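Sporozoite surface protein 2 (Plasmodium vivax, PDB 4HQO) serves as a surface receptor for the gliding motility of malaria sporozoites, probably binding its targets through a metal-containing von Willebrand factor A domain. Local coordinates at residues K39-S50 with Y189-I199. The protein carries 4 engineered substitutions. Sequence-based numbering, arbitrary orientation.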
ATOM      1  N   LYS A  39      12.188  24.788   6.003  1.00 32.21           N
ATOM      2  CA  LYS A  39      12.124  23.913   4.835  1.00 44.56           C
ATOM      3  C   LYS A  39      11.426  22.575   5.106  1.00 36.64           C
ATOM      4  O   LYS A  39      10.463  22.209   4.425  1.00 36.79           O
ATOM      5  CB  LYS A  39      13.542  23.680   4.273  1.00 38.35           C
ATOM      6  CG  LYS A  39      13.680  22.458   3.380  1.00 57.64           C
ATOM      7  CD  LYS A  39      13.166  22.714   1.979  1.00 73.71           C
ATOM      8  CE  LYS A  39      13.506  21.550   1.053  1.00 76.81           C
ATOM      9  NZ  LYS A  39      13.093  21.839  -0.346  1.00 79.31           N
ATOM     10  N   VAL A  40      11.916  21.830   6.089  1.00 33.88           N
ATOM     11  CA  VAL A  40      11.389  20.486   6.335  1.00 30.93           C
ATOM     12  C   VAL A  40       9.952  20.468   6.864  1.00 40.91           C
ATOM     13  O   VAL A  40       9.100  19.742   6.345  1.00 35.91           O
ATOM     14  CB  VAL A  40      12.261  19.697   7.309  1.00 30.43           C
ATOM     15  CG1 VAL A  40      11.697  18.293   7.497  1.00 25.30           C
ATOM     16  CG2 VAL A  40      13.708  19.647   6.798  1.00 37.50           C
ATOM     17  N   ILE A  41       9.689  21.242   7.914  1.00 36.45           N
ATOM     18  CA  ILE A  41       8.335  21.334   8.459  1.00 31.20           C
ATOM     19  C   ILE A  41       7.320  21.838   7.417  1.00 35.33           C
ATOM     20  O   ILE A  41       6.272  21.219   7.242  1.00 33.69           O
ATOM     21  CB  ILE A  41       8.284  22.170   9.770  1.00 41.41           C
ATOM     22  CG1 ILE A  41       9.074  21.466  10.880  1.00 32.77           C
ATOM     23  CG2 ILE A  41       6.848  22.412  10.202  1.00 31.77           C
ATOM     24  CD1 ILE A  41       8.510  20.109  11.278  1.00 24.03           C
ATOM     25  N   PRO A  42       7.622  22.950   6.714  1.00 31.08           N
ATOM     26  CA  PRO A  42       6.675  23.342   5.657  1.00 32.22           C
ATOM     27  C   PRO A  42       6.513  22.275   4.560  1.00 36.62           C
ATOM     28  O   PRO A  42       5.436  22.166   3.995  1.00 38.55           O
ATOM     29  CB  PRO A  42       7.307  24.610   5.074  1.00 37.89           C
ATOM     30  CG  PRO A  42       8.141  25.160   6.185  1.00 36.93           C
ATOM     31  CD  PRO A  42       8.700  23.945   6.872  1.00 32.16           C
ATOM     32  N   MET A  43       7.560  21.505   4.271  1.00 34.64           N
ATOM     33  CA  MET A  43       7.476  20.451   3.260  1.00 30.68           C
ATOM     34  C   MET A  43       6.516  19.356   3.705  1.00 36.91           C
ATOM     35  O   MET A  43       5.678  18.896   2.932  1.00 29.77           O
ATOM     36  CB  MET A  43       8.855  19.843   2.983  1.00 33.86           C
ATOM     37  CG  MET A  43       8.825  18.549   2.145  1.00 35.87           C
ATOM     38  SD  MET A  43       8.353  18.832   0.425  1.00 42.67           S
ATOM     39  CE  MET A  43       9.619  20.006  -0.070  1.00 39.22           C
ATOM     40  N   LEU A  44       6.643  18.947   4.961  1.00 28.74           N
ATOM     41  CA  LEU A  44       5.793  17.902   5.516  1.00 30.73           C
ATOM     42  C   LEU A  44       4.342  18.347   5.589  1.00 36.21           C
ATOM     43  O   LEU A  44       3.430  17.560   5.363  1.00 38.44           O
ATOM     44  CB  LEU A  44       6.271  17.521   6.908  1.00 23.11           C
ATOM     45  CG  LEU A  44       7.551  16.705   7.039  1.00 35.27           C
ATOM     46  CD1 LEU A  44       8.006  16.726   8.487  1.00 25.83           C
ATOM     47  CD2 LEU A  44       7.281  15.278   6.591  1.00 33.86           C
ATOM     48  N   ASN A  45       4.134  19.615   5.916  1.00 36.65           N
ATOM     49  CA  ASN A  45       2.794  20.147   6.011  1.00 31.74           C
ATOM     50  C   ASN A  45       2.082  20.143   4.666  1.00 37.60           C
ATOM     51  O   ASN A  45       0.959  19.664   4.568  1.00 33.30           O
ATOM     52  CB  ASN A  45       2.812  21.561   6.594  1.00 37.37           C
ATOM     53  CG  ASN A  45       2.828  21.560   8.103  1.00 52.12           C
ATOM     54  OD1 ASN A  45       2.314  20.640   8.734  1.00 53.05           O
ATOM     55  ND2 ASN A  45       3.414  22.596   8.697  1.00 55.01           N
ATOM     56  N   GLY A  46       2.740  20.687   3.641  1.00 29.18           N
ATOM     57  CA  GLY A  46       2.159  20.778   2.314  1.00 36.98           C
ATOM     58  C   GLY A  46       1.975  19.401   1.697  1.00 40.67           C
ATOM     59  O   GLY A  46       0.986  19.135   1.027  1.00 39.08           O
ATOM     60  N   LEU A  47       2.931  18.514   1.935  1.00 31.88           N
ATOM     61  CA  LEU A  47       2.833  17.156   1.434  1.00 36.07           C
ATOM     62  C   LEU A  47       1.622  16.454   2.030  1.00 38.07           C
ATOM     63  O   LEU A  47       0.752  15.971   1.306  1.00 35.94           O
ATOM     64  CB  LEU A  47       4.103  16.386   1.780  1.00 32.20           C
ATOM     65  CG  LEU A  47       4.315  14.985   1.231  1.00 42.90           C
ATOM     66  CD1 LEU A  47       4.160  14.987  -0.275  1.00 40.27           C
ATOM     67  CD2 LEU A  47       5.710  14.524   1.621  1.00 39.85           C
ATOM     68  N   ILE A  48       1.569  16.411   3.357  1.00 32.22           N
ATOM     69  CA  ILE A  48       0.517  15.690   4.056  1.00 30.22           C
ATOM     70  C   ILE A  48      -0.853  16.322   3.839  1.00 37.74           C
ATOM     71  O   ILE A  48      -1.855  15.622   3.718  1.00 43.67           O
ATOM     72  CB  ILE A  48       0.846  15.545   5.554  1.00 37.89           C
ATOM     73  CG1 ILE A  48       1.932  14.481   5.727  1.00 30.81           C
ATOM     74  CG2 ILE A  48      -0.403  15.194   6.357  1.00 33.20           C
ATOM     75  CD1 ILE A  48       2.636  14.491   7.086  1.00 31.82           C
ATOM     76  N   ASN A  49      -0.888  17.647   3.757  1.00 34.16           N
ATOM     77  CA  ASN A  49      -2.117  18.357   3.448  1.00 36.43           C
ATOM     78  C   ASN A  49      -2.664  18.010   2.073  1.00 41.99           C
ATOM     79  O   ASN A  49      -3.839  18.213   1.808  1.00 37.92           O
ATOM     80  CB  ASN A  49      -1.905  19.869   3.551  1.00 41.42           C
ATOM     81  CG  ASN A  49      -3.153  20.595   3.961  1.00 50.55           C
ATOM     82  OD1 ASN A  49      -3.794  20.235   4.946  1.00 50.01           O
ATOM     83  ND2 ASN A  49      -3.525  21.613   3.194  1.00 66.65           N
ATOM     84  N   SER A  50      -1.815  17.481   1.197  1.00 39.21           N
ATOM     85  CA  SER A  50      -2.239  17.160  -0.161  1.00 42.43           C
ATOM     86  C   SER A  50      -2.748  15.728  -0.249  1.00 41.13           C
ATOM     87  O   SER A  50      -3.284  15.328  -1.271  1.00 45.08           O
ATOM     88  CB  SER A  50      -1.071  17.318  -1.138  1.00 41.40           C
ATOM     89  OG  SER A  50      -0.160  16.224  -1.013  1.00 38.59           O
ATOM     90  N   TYR A 189      13.760  18.337  -5.469  1.00 42.83           N
ATOM     91  CA  TYR A 189      14.441  19.092  -4.422  1.00 56.02           C
ATOM     92  C   TYR A 189      14.053  20.572  -4.388  1.00 60.75           C
ATOM     93  O   TYR A 189      14.831  21.417  -3.952  1.00 76.60           O
ATOM     94  CB  TYR A 189      15.963  18.916  -4.504  1.00 56.44           C
ATOM     95  CG  TYR A 189      16.613  19.498  -5.734  1.00 70.88           C
ATOM     96  CD1 TYR A 189      16.526  18.853  -6.961  1.00 82.84           C
ATOM     97  CD2 TYR A 189      17.336  20.683  -5.666  1.00 78.38           C
ATOM     98  CE1 TYR A 189      17.130  19.379  -8.091  1.00 94.83           C
ATOM     99  CE2 TYR A 189      17.946  21.216  -6.788  1.00 89.28           C
ATOM    100  CZ  TYR A 189      17.840  20.560  -7.999  1.00 98.08           C
ATOM    101  OH  TYR A 189      18.445  21.088  -9.120  1.00105.20           O
ATOM    102  N   ALA A 190      12.840  20.873  -4.838  1.00 52.22           N
ATOM    103  CA  ALA A 190      12.294  22.226  -4.750  1.00 48.17           C
ATOM    104  C   ALA A 190      11.359  22.357  -3.542  1.00 48.18           C
ATOM    105  O   ALA A 190      11.686  21.908  -2.444  1.00 57.03           O
ATOM    106  CB  ALA A 190      11.582  22.591  -6.030  1.00 40.70           C
ATOM    107  N   ASP A 191      10.197  22.965  -3.735  1.00 53.47           N
ATOM    108  CA  ASP A 191       9.264  23.146  -2.625  1.00 51.97           C
ATOM    109  C   ASP A 191       8.230  22.031  -2.561  1.00 49.83           C
ATOM    110  O   ASP A 191       8.269  21.093  -3.356  1.00 45.22           O
ATOM    111  CB  ASP A 191       8.593  24.518  -2.695  1.00 65.63           C
ATOM    112  CG  ASP A 191       9.494  25.629  -2.179  1.00 79.13           C
ATOM    113  OD1 ASP A 191      10.391  25.328  -1.359  1.00 76.33           O
ATOM    114  OD2 ASP A 191       9.306  26.796  -2.587  1.00 86.75           O
ATOM    115  N   TRP A 192       7.307  22.132  -1.611  1.00 41.52           N
ATOM    116  CA  TRP A 192       6.296  21.096  -1.431  1.00 43.05           C
ATOM    117  C   TRP A 192       5.380  20.950  -2.642  1.00 40.58           C
ATOM    118  O   TRP A 192       4.856  19.870  -2.889  1.00 42.80           O
ATOM    119  CB  TRP A 192       5.466  21.343  -0.166  1.00 52.23           C
ATOM    120  CG  TRP A 192       4.542  22.520  -0.252  1.00 51.50           C
ATOM    121  CD1 TRP A 192       4.817  23.806   0.116  1.00 46.49           C
ATOM    122  CD2 TRP A 192       3.190  22.522  -0.731  1.00 50.75           C
ATOM    123  NE1 TRP A 192       3.722  24.603  -0.103  1.00 63.09           N
ATOM    124  CE2 TRP A 192       2.712  23.841  -0.622  1.00 55.30           C
ATOM    125  CE3 TRP A 192       2.342  21.531  -1.237  1.00 55.50           C
ATOM    126  CZ2 TRP A 192       1.419  24.201  -1.006  1.00 55.26           C
ATOM    127  CZ3 TRP A 192       1.057  21.892  -1.617  1.00 61.82           C
ATOM    128  CH2 TRP A 192       0.610  23.214  -1.499  1.00 59.60           C
ATOM    129  N   ASN A 193       5.176  22.038  -3.382  1.00 38.02           N
ATOM    130  CA  ASN A 193       4.359  21.980  -4.587  1.00 46.96           C
ATOM    131  C   ASN A 193       4.947  21.001  -5.599  1.00 49.01           C
ATOM    132  O   ASN A 193       4.227  20.183  -6.167  1.00 54.31           O
ATOM    133  CB  ASN A 193       4.217  23.364  -5.218  1.00 47.17           C
ATOM    134  CG  ASN A 193       3.711  24.403  -4.237  1.00 64.46           C
ATOM    135  OD1 ASN A 193       4.479  24.949  -3.441  1.00 71.22           O
ATOM    136  ND2 ASN A 193       2.413  24.687  -4.293  1.00 47.43           N
ATOM    137  N   GLU A 194       6.256  21.084  -5.809  1.00 52.56           N
ATOM    138  CA  GLU A 194       6.943  20.178  -6.729  1.00 44.42           C
ATOM    139  C   GLU A 194       6.934  18.742  -6.218  1.00 38.18           C
ATOM    140  O   GLU A 194       6.816  17.796  -6.994  1.00 50.03           O
ATOM    141  CB  GLU A 194       8.376  20.645  -6.990  1.00 43.22           C
ATOM    142  CG  GLU A 194       8.475  21.911  -7.848  1.00 52.36           C
ATOM    143  CD  GLU A 194       8.216  23.193  -7.063  1.00 69.03           C
ATOM    144  OE1 GLU A 194       8.202  23.148  -5.810  1.00 64.87           O
ATOM    145  OE2 GLU A 194       8.031  24.250  -7.703  1.00 83.42           O
ATOM    146  N   ALA A 195       7.053  18.587  -4.907  1.00 33.32           N
ATOM    147  CA  ALA A 195       7.033  17.270  -4.294  1.00 34.11           C
ATOM    148  C   ALA A 195       5.662  16.629  -4.466  1.00 40.05           C
ATOM    149  O   ALA A 195       5.555  15.438  -4.737  1.00 43.46           O
ATOM    150  CB  ALA A 195       7.402  17.367  -2.815  1.00 35.51           C
ATOM    151  N   VAL A 196       4.612  17.427  -4.307  1.00 40.04           N
ATOM    152  CA  VAL A 196       3.246  16.934  -4.471  1.00 34.46           C
ATOM    153  C   VAL A 196       2.991  16.485  -5.907  1.00 35.94           C
ATOM    154  O   VAL A 196       2.407  15.425  -6.143  1.00 40.79           O
ATOM    155  CB  VAL A 196       2.206  17.992  -4.027  1.00 40.01           C
ATOM    156  CG1 VAL A 196       0.830  17.713  -4.639  1.00 37.88           C
ATOM    157  CG2 VAL A 196       2.133  18.029  -2.513  1.00 39.98           C
ATOM    158  N   ALA A 197       3.448  17.290  -6.860  1.00 38.26           N
ATOM    159  CA  ALA A 197       3.327  16.955  -8.271  1.00 44.17           C
ATOM    160  C   ALA A 197       4.166  15.720  -8.623  1.00 41.05           C
ATOM    161  O   ALA A 197       3.818  14.972  -9.529  1.00 52.17           O
ATOM    162  CB  ALA A 197       3.713  18.148  -9.135  1.00 41.13           C
ATOM    163  N   LEU A 198       5.263  15.505  -7.902  1.00 43.75           N
ATOM    164  CA  LEU A 198       6.103  14.327  -8.125  1.00 37.64           C
ATOM    165  C   LEU A 198       5.372  13.058  -7.705  1.00 37.02           C
ATOM    166  O   LEU A 198       5.392  12.051  -8.413  1.00 43.82           O
ATOM    167  CB  LEU A 198       7.408  14.431  -7.331  1.00 38.58           C
ATOM    168  CG  LEU A 198       8.439  13.339  -7.633  1.00 41.35           C
ATOM    169  CD1 LEU A 198       9.128  13.653  -8.936  1.00 39.83           C
ATOM    170  CD2 LEU A 198       9.455  13.199  -6.499  1.00 41.31           C
ATOM    171  N   ILE A 199       4.737  13.128  -6.540  1.00 35.27           N
ATOM    172  CA  ILE A 199       4.000  12.019  -5.929  1.00 39.47           C
ATOM    173  C   ILE A 199       2.736  11.647  -6.715  1.00 45.98           C
ATOM    174  O   ILE A 199       2.321  10.488  -6.738  1.00 41.57           O
ATOM    175  CB  ILE A 199       3.632  12.391  -4.469  1.00 39.05           C
ATOM    176  CG1 ILE A 199       4.908  12.526  -3.640  1.00 48.23           C
ATOM    177  CG2 ILE A 199       2.700  11.381  -3.820  1.00 37.06           C
ATOM    178  CD1 ILE A 199       5.941  11.487  -3.979  1.00 45.03           C
TER
HETATM  179  O   HOH W   1      15.153  23.937  -1.640  1.00 80.97           O
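G46 and W192 meet where two helices of the von Willebrand factor A domain, 33-49 and 192-203, run side by side over one face of the central sheet, a worked example of how a residue without a side chain lets an aromatic ring lie on a helix backbone. The axes of 39-49 and 192-199 approach to 8.8 Å at a crossing angle of -40°. W192 puts CG between its own backbone N and carbonyl carbon (chi1 70°), which swings the indole across the gap on the exposed side of the helix pair; G46 CA sits off-centre over one ring face, 4.0 Å from the centroid of the six-membered ring, in a CH-pi contact. N193 OD1 lies over the opposite face, and V196 CG2 fills in at the ring edge.

M43, L47, A195 and I199 form the buried, apolar side toward the sheet. M43 packs tightly: its chain, bent at chi2 and chi3, brings SD to 3.7 Å from A195 CB and lays CE against the backbone where D191 joins W192, while strands 126-133 and 156-161 supply M132 and I160. One turn on, L47 CD1 lies more loosely between V196 CG2 and I199 CG1. At the C-terminal end of 39-50, S50 OG, bound to L47 O in its own segment, comes within 3.3 Å of V196 CG2.

The solvent side is looser toward K39, whose NZ lies 2.5 Å from A190 O and donates to a water oxygen 3.2 Å away; that water donates only weakly to Y189 O. Cohesion between the helices therefore rests mainly on shape and apolar contact, with at most modest electrostatic help from K39 and D191, too far apart for a salt bridge.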